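Local structure of adhesion and penetration protein autotransporter (Haemophilus influenzae, 3SYJ) at residues A[121-126]-A[403-408]; A[767-772]-A[786-791]; A[818-823]-A[851-856]. The protein promotes adherence of the bacterium to host cells and invasion by binding a host cell structure, and is probably also a serine protease. All blocks are in the same frame, centred on the assembly; numbering follows the deposited sequence.

Contact 1: A[121-126]-A[403-408]; sequences LHKFVT and RLSKIG
K123 and S405 each reach across to a backbone carbonyl of the other segment. K123 bends at chi2 (-74°) and then runs straight, which takes NZ to 2.7 Å from R403 O; the ammonium lies some 30° off the carbonyl plane. D402 pairs with the same NZ in a salt bridge and G381 O accepts from it as well, so this buried charge is gripped by several oxygens. In the other direction S405 OG donates to F124 O at 2.9 Å, in the carbonyl plane and on a lone pair. A water ties the two segments further, accepting from S405 N at 2.9 Å and only weakly from K123 NZ.

Apolar contacts flank this pair of bonds. The I407 chain crosses F124 at about a right angle, its terminal CD1 reaching 3.4 Å from F124 CD2, while CB of F124 rests on CB of S405. T126 sets its methyl CG2 against both S405 and I407, 3.8 Å from S405 CB, and its hydroxyl is hydrogen-bonded to S425. The R403 guanidinium merely passes T126: its NH2 binds the hydroxyl of Y96, and F94 provides a cation-pi partner.

The contact is thus a buried seam between the protease domain and the beta-helical stem. The loop 121-126, leaving strand 120-121 beside strand 96-100, lies over strand 403-407, which runs in a parallel sheet between strands 384-386 and 423-427.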
# COMPACT_ATOMS: atom_id res chain seq x y z
N LEU A 121 32.11 -6.62 -61.72
CA LEU A 121 31.65 -7.87 -61.13
C LEU A 121 30.36 -8.34 -61.80
O LEU A 121 29.67 -7.54 -62.42
CB LEU A 121 31.42 -7.69 -59.63
CG LEU A 121 32.64 -7.14 -58.88
CD1 LEU A 121 32.32 -6.90 -57.41
CD2 LEU A 121 33.81 -8.08 -59.04
N HIS A 122 30.04 -9.62 -61.67
CA HIS A 122 28.88 -10.15 -62.38
C HIS A 122 27.56 -9.87 -61.66
O HIS A 122 26.50 -9.97 -62.27
CB HIS A 122 29.06 -11.64 -62.71
CG HIS A 122 28.71 -12.58 -61.60
ND1 HIS A 122 29.30 -12.51 -60.35
CD2 HIS A 122 27.87 -13.64 -61.55
CE1 HIS A 122 28.82 -13.47 -59.58
NE2 HIS A 122 27.95 -14.16 -60.29
N LYS A 123 27.63 -9.49 -60.39
CA LYS A 123 26.43 -9.15 -59.61
C LYS A 123 26.59 -7.86 -58.82
O LYS A 123 27.71 -7.50 -58.45
CB LYS A 123 26.10 -10.28 -58.63
CG LYS A 123 25.63 -11.57 -59.28
CD LYS A 123 24.21 -11.46 -59.79
CE LYS A 123 23.75 -12.81 -60.34
NZ LYS A 123 22.32 -12.79 -60.76
N PHE A 124 25.49 -7.16 -58.57
CA PHE A 124 25.50 -6.03 -57.63
C PHE A 124 25.88 -6.56 -56.25
O PHE A 124 25.34 -7.58 -55.82
CB PHE A 124 24.13 -5.36 -57.52
CG PHE A 124 23.73 -4.57 -58.74
CD1 PHE A 124 24.61 -4.37 -59.78
CD2 PHE A 124 22.45 -4.02 -58.81
CE1 PHE A 124 24.21 -3.63 -60.90
CE2 PHE A 124 22.06 -3.28 -59.92
CZ PHE A 124 22.94 -3.09 -60.96
N VAL A 125 26.79 -5.88 -55.56
CA VAL A 125 27.19 -6.30 -54.22
C VAL A 125 26.19 -5.80 -53.18
O VAL A 125 25.90 -4.61 -53.13
CB VAL A 125 28.61 -5.82 -53.86
CG1 VAL A 125 28.93 -6.13 -52.39
CG2 VAL A 125 29.65 -6.44 -54.80
N THR A 126 25.69 -6.70 -52.35
CA THR A 126 24.64 -6.36 -51.40
C THR A 126 25.14 -6.18 -49.96
O THR A 126 24.49 -5.53 -49.15
CB THR A 126 23.56 -7.46 -51.37
OG1 THR A 126 24.19 -8.72 -51.10
CG2 THR A 126 22.81 -7.53 -52.71
N ARG A 403 21.25 -16.04 -58.03
CA ARG A 403 20.90 -15.15 -56.94
C ARG A 403 20.59 -13.75 -57.47
O ARG A 403 21.37 -13.18 -58.24
CB ARG A 403 22.05 -15.06 -55.94
CG ARG A 403 21.64 -14.73 -54.51
CD ARG A 403 22.87 -14.44 -53.66
NE ARG A 403 23.43 -13.14 -54.00
CZ ARG A 403 24.26 -12.45 -53.23
NH1 ARG A 403 24.67 -12.95 -52.07
NH2 ARG A 403 24.69 -11.26 -53.64
N LEU A 404 19.45 -13.21 -57.08
CA LEU A 404 19.09 -11.85 -57.44
C LEU A 404 19.59 -10.90 -56.36
O LEU A 404 19.40 -11.15 -55.17
CB LEU A 404 17.57 -11.71 -57.65
CG LEU A 404 17.03 -10.36 -58.14
CD1 LEU A 404 15.76 -10.52 -58.97
CD2 LEU A 404 16.80 -9.38 -56.98
N SER A 405 20.26 -9.82 -56.78
CA SER A 405 20.75 -8.78 -55.87
C SER A 405 19.81 -7.58 -55.84
O SER A 405 19.59 -6.93 -56.87
CB SER A 405 22.13 -8.31 -56.32
OG SER A 405 23.10 -9.33 -56.17
N LYS A 406 19.27 -7.29 -54.67
CA LYS A 406 18.36 -6.15 -54.52
C LYS A 406 19.02 -5.05 -53.71
O LYS A 406 19.36 -5.25 -52.54
CB LYS A 406 17.04 -6.58 -53.86
CG LYS A 406 16.30 -5.44 -53.13
CD LYS A 406 15.45 -4.61 -54.07
CE LYS A 406 14.75 -3.45 -53.37
NZ LYS A 406 15.68 -2.36 -52.98
N ILE A 407 19.19 -3.90 -54.34
CA ILE A 407 19.77 -2.75 -53.66
C ILE A 407 18.92 -1.51 -53.89
O ILE A 407 17.86 -1.59 -54.50
CB ILE A 407 21.23 -2.48 -54.09
CG1 ILE A 407 21.32 -2.26 -55.60
CG2 ILE A 407 22.13 -3.62 -53.68
CD1 ILE A 407 22.73 -1.95 -56.07
N GLY A 408 19.38 -0.36 -53.41
CA GLY A 408 18.59 0.85 -53.46
C GLY A 408 17.62 0.92 -52.29
O GLY A 408 17.22 -0.10 -51.73
O HOH W 1 20.45 -10.19 -59.70

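Contact 2: A[767-772]-A[786-791]; sequences HLTDSA and QGDKGT
H767 and Q786 both swing CG away from the backbone N, chi1 176° and 152°, and this sets their side chains alongside one another, pointing the same way from neighbouring strands. Q786 CG is thereby brought to 3.3 Å from H767 ND1; the bend at chi2 then turns the amide, whose plane stands 77° from the ring. Within the plane of the imidazole, at its edge, ND1 also gives a weak hydrogen bond to Q786 O. That carbonyl receives a much shorter bond from L768 N, 2.7 Å, nearly along the C=O axis. The return bond from D788 N to L768 O is long and weak.

L768, on the face of the sheet opposite H767 and Q786, meets T791, its CB lying 3.5 Å from T791 CG2. The threonine is held by its own turn: with OG1 set between the backbone N and carbonyl carbon, the hydroxyl makes a notably short hydrogen bond to D788 O, which accepts from T791 N too. Its methyl is left facing the T769 carbonyl, 3.1 Å from CG2 to O, a tight fit. T769 and D788 run side by side, with D788 OD1 3.6 Å from T769 CB. D770 turns away from this pair, and its OD2 accepts from D751 N of the preceding coil.

The strands end in stacked turns, type II' from T769 to A772 and type II from D788 to T791, where G790 CA makes a close but bent CH...O approach to D770 O. Successive parallel strands in register, here 766-768 and 785-787, with residues at equivalent positions of successive coils, such as T769 and D788, aligned, are the hallmark of the right-handed beta-helix of autotransporter passenger domains.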
# COMPACT_ATOMS: atom_id res chain seq x y z
N HIS A 767 4.49 -12.71 3.60
CA HIS A 767 3.13 -12.97 4.04
C HIS A 767 2.77 -14.41 3.65
O HIS A 767 2.71 -14.74 2.46
CB HIS A 767 2.19 -11.94 3.40
CG HIS A 767 0.74 -12.16 3.70
ND1 HIS A 767 0.30 -12.86 4.80
CD2 HIS A 767 -0.37 -11.74 3.04
CE1 HIS A 767 -1.03 -12.88 4.80
NE2 HIS A 767 -1.45 -12.21 3.75
N LEU A 768 2.57 -15.26 4.65
CA LEU A 768 2.22 -16.66 4.42
C LEU A 768 0.80 -16.96 4.87
O LEU A 768 0.30 -16.33 5.81
CB LEU A 768 3.15 -17.61 5.18
CG LEU A 768 4.65 -17.36 5.27
CD1 LEU A 768 4.95 -16.29 6.30
CD2 LEU A 768 5.34 -18.67 5.62
N THR A 769 0.17 -17.92 4.21
CA THR A 769 -1.12 -18.45 4.65
C THR A 769 -1.12 -19.95 4.38
O THR A 769 -0.16 -20.48 3.83
CB THR A 769 -2.29 -17.82 3.90
OG1 THR A 769 -2.27 -18.24 2.53
CG2 THR A 769 -2.22 -16.30 3.97
N ASP A 770 -2.20 -20.62 4.77
CA ASP A 770 -2.35 -22.04 4.51
C ASP A 770 -1.19 -22.84 5.11
O ASP A 770 -0.95 -22.77 6.31
CB ASP A 770 -2.47 -22.29 3.00
CG ASP A 770 -3.43 -21.31 2.33
OD1 ASP A 770 -4.41 -20.89 2.98
OD2 ASP A 770 -3.20 -20.95 1.15
N SER A 771 -0.48 -23.61 4.29
CA SER A 771 0.61 -24.44 4.80
C SER A 771 1.98 -23.97 4.32
O SER A 771 2.96 -24.72 4.37
CB SER A 771 0.39 -25.90 4.39
OG SER A 771 -0.94 -26.30 4.67
N ALA A 772 2.04 -22.73 3.84
CA ALA A 772 3.27 -22.18 3.28
C ALA A 772 4.40 -22.12 4.30
O ALA A 772 4.16 -22.08 5.51
CB ALA A 772 3.01 -20.80 2.70
N GLN A 786 4.39 -11.88 8.19
CA GLN A 786 3.04 -12.18 8.64
C GLN A 786 2.66 -13.60 8.25
O GLN A 786 2.68 -13.96 7.07
CB GLN A 786 2.05 -11.18 8.03
CG GLN A 786 0.62 -11.70 7.85
CD GLN A 786 -0.17 -11.72 9.14
OE1 GLN A 786 -0.02 -10.83 9.99
NE2 GLN A 786 -1.03 -12.73 9.29
N GLY A 787 2.34 -14.42 9.24
CA GLY A 787 1.98 -15.80 8.98
C GLY A 787 0.80 -16.24 9.82
O GLY A 787 0.79 -16.06 11.03
N ASP A 788 -0.21 -16.83 9.17
CA ASP A 788 -1.36 -17.31 9.91
C ASP A 788 -1.53 -18.82 9.83
O ASP A 788 -0.64 -19.54 9.37
CB ASP A 788 -2.65 -16.57 9.52
CG ASP A 788 -2.86 -16.52 8.02
OD1 ASP A 788 -3.05 -17.60 7.41
OD2 ASP A 788 -2.85 -15.40 7.45
N LYS A 789 -2.69 -19.28 10.28
CA LYS A 789 -2.93 -20.68 10.60
C LYS A 789 -2.35 -21.66 9.59
O LYS A 789 -2.67 -21.62 8.41
CB LYS A 789 -4.43 -20.92 10.80
CG LYS A 789 -5.05 -20.04 11.88
CD LYS A 789 -6.54 -20.30 12.05
CE LYS A 789 -7.05 -19.68 13.34
NZ LYS A 789 -6.64 -18.26 13.46
N GLY A 790 -1.49 -22.55 10.09
CA GLY A 790 -0.88 -23.59 9.27
C GLY A 790 0.57 -23.31 8.89
O GLY A 790 1.37 -24.23 8.70
N THR A 791 0.91 -22.02 8.80
CA THR A 791 2.20 -21.60 8.26
C THR A 791 3.37 -21.72 9.24
O THR A 791 3.21 -21.58 10.45
CB THR A 791 2.14 -20.14 7.76
OG1 THR A 791 1.81 -19.27 8.84
CG2 THR A 791 1.09 -20.01 6.68

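Contact 3: A[818-823]-A[851-856]; sequences ITLNSA and NTLTVN
L820 lays its CD2 methyl against L853, 3.7 Å from CB, the two side chains crossing at about a right angle inside the beta-helix, toward its C-terminal end, in the pertactin-like region of the passenger domain. With CG anti to the backbone N (chi1 170°), L853 sends CD2 toward I818 CD1, 4.1 Å away. F865 of strand 862-870 touches both I818 and L853.

Beyond these leucines the contact turns polar. N821 and N851 cross at about a right angle with their amide planes just 14° apart. Their ND2 atoms are both donors and look to different acceptors: N821 ND2 bonds R849 O and D877, and D877 also accepts from N851 N. The other end of N821 closes an Asx turn, OD1 accepting from A823 N at 2.9 Å. A water accepts from S822 N and, weakly, from N851 ND2, bridging the segments. N851 ND2 spends its stronger bond on L820 O, at 3.1 Å and 160° at the hydrogen; this oxygen lies in the plane of the amide and accepts the hydrogen bond in its own carbonyl plane, on a lone pair.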
# COMPACT_ATOMS: atom_id res chain seq x y z
N ILE A 818 16.14 -12.90 17.33
CA ILE A 818 15.08 -11.98 16.95
C ILE A 818 15.12 -10.75 17.84
O ILE A 818 14.94 -10.84 19.05
CB ILE A 818 13.69 -12.62 17.09
CG1 ILE A 818 13.55 -13.82 16.15
CG2 ILE A 818 12.61 -11.58 16.81
CD1 ILE A 818 12.21 -14.51 16.23
N THR A 819 15.36 -9.59 17.23
CA THR A 819 15.29 -8.33 17.94
C THR A 819 13.89 -7.74 17.78
O THR A 819 13.49 -7.38 16.68
CB THR A 819 16.33 -7.34 17.41
OG1 THR A 819 17.61 -7.98 17.39
CG2 THR A 819 16.39 -6.11 18.30
N LEU A 820 13.17 -7.65 18.89
CA LEU A 820 11.75 -7.29 18.86
C LEU A 820 11.50 -5.84 18.46
O LEU A 820 10.41 -5.49 18.03
CB LEU A 820 11.10 -7.57 20.22
CG LEU A 820 10.98 -9.02 20.69
CD1 LEU A 820 10.25 -9.09 22.02
CD2 LEU A 820 10.26 -9.86 19.66
N ASN A 821 12.52 -5.01 18.60
CA ASN A 821 12.37 -3.57 18.37
C ASN A 821 13.61 -2.95 17.74
O ASN A 821 14.75 -3.23 18.16
CB ASN A 821 12.04 -2.86 19.69
CG ASN A 821 11.43 -1.48 19.47
OD1 ASN A 821 12.08 -0.58 18.94
ND2 ASN A 821 10.19 -1.32 19.90
N SER A 822 13.38 -2.11 16.74
CA SER A 822 14.46 -1.45 16.01
C SER A 822 15.29 -0.50 16.87
O SER A 822 16.36 -0.06 16.47
CB SER A 822 13.89 -0.69 14.81
OG SER A 822 13.07 0.39 15.23
N ALA A 823 14.78 -0.19 18.06
CA ALA A 823 15.46 0.75 18.95
C ALA A 823 16.54 0.07 19.78
O ALA A 823 17.29 0.73 20.51
CB ALA A 823 14.45 1.44 19.85
N ASN A 851 7.04 -3.10 20.79
CA ASN A 851 6.47 -4.10 19.89
C ASN A 851 6.15 -5.42 20.58
O ASN A 851 6.71 -5.74 21.62
CB ASN A 851 7.40 -4.36 18.71
CG ASN A 851 7.59 -3.13 17.84
OD1 ASN A 851 6.69 -2.29 17.73
ND2 ASN A 851 8.75 -3.03 17.21
N THR A 852 5.25 -6.17 19.97
CA THR A 852 4.90 -7.50 20.44
C THR A 852 4.98 -8.50 19.30
O THR A 852 4.43 -8.28 18.22
CB THR A 852 3.47 -7.53 21.03
OG1 THR A 852 3.39 -6.65 22.16
CG2 THR A 852 3.09 -8.94 21.46
N LEU A 853 5.68 -9.60 19.53
CA LEU A 853 5.66 -10.71 18.60
C LEU A 853 4.72 -11.78 19.14
O LEU A 853 4.93 -12.29 20.24
CB LEU A 853 7.06 -11.28 18.40
CG LEU A 853 7.19 -12.60 17.64
CD1 LEU A 853 6.52 -12.54 16.27
CD2 LEU A 853 8.65 -13.01 17.53
N THR A 854 3.68 -12.10 18.38
CA THR A 854 2.73 -13.13 18.77
C THR A 854 2.98 -14.39 17.96
O THR A 854 3.06 -14.34 16.73
CB THR A 854 1.28 -12.67 18.50
OG1 THR A 854 1.00 -11.49 19.26
CG2 THR A 854 0.29 -13.76 18.88
N VAL A 855 3.12 -15.52 18.65
CA VAL A 855 3.28 -16.82 18.00
C VAL A 855 2.10 -17.74 18.29
O VAL A 855 2.17 -18.61 19.16
CB VAL A 855 4.58 -17.52 18.44
CG1 VAL A 855 4.79 -18.80 17.63
CG2 VAL A 855 5.76 -16.58 18.30
N ASN A 856 1.01 -17.55 17.54
CA ASN A 856 -0.24 -18.27 17.76
C ASN A 856 -0.09 -19.79 17.74
O ASN A 856 -0.88 -20.50 18.37
CB ASN A 856 -1.29 -17.85 16.73
CG ASN A 856 -1.77 -16.42 16.95
OD1 ASN A 856 -1.92 -15.65 15.99
ND2 ASN A 856 -2.01 -16.05 18.20
O HOH W 2 10.99 -1.64 15.51

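How the contacts relate
From the N terminus, the chain first builds the protease domain, which supplies 121-126; contact 1 closes some 277 residues later, when strand 403-407 of the first part of the beta-helix packs against that loop. The stem then continues coil by coil to contact 2, where 767-772 meets its successor 786-791 after 14 residues, a local step of one turn. Contact 3 follows, joining 818-823 to 851-856 around a connection mostly not modelled, probably because it is flexible. The three loops come in series, neither nesting nor crossing. Contacts 2 and 3 have centres about 18 Å apart, whereas contact 1 lies across the chain's centre. Contact 1 therefore joins domains; the others join parts of the stem.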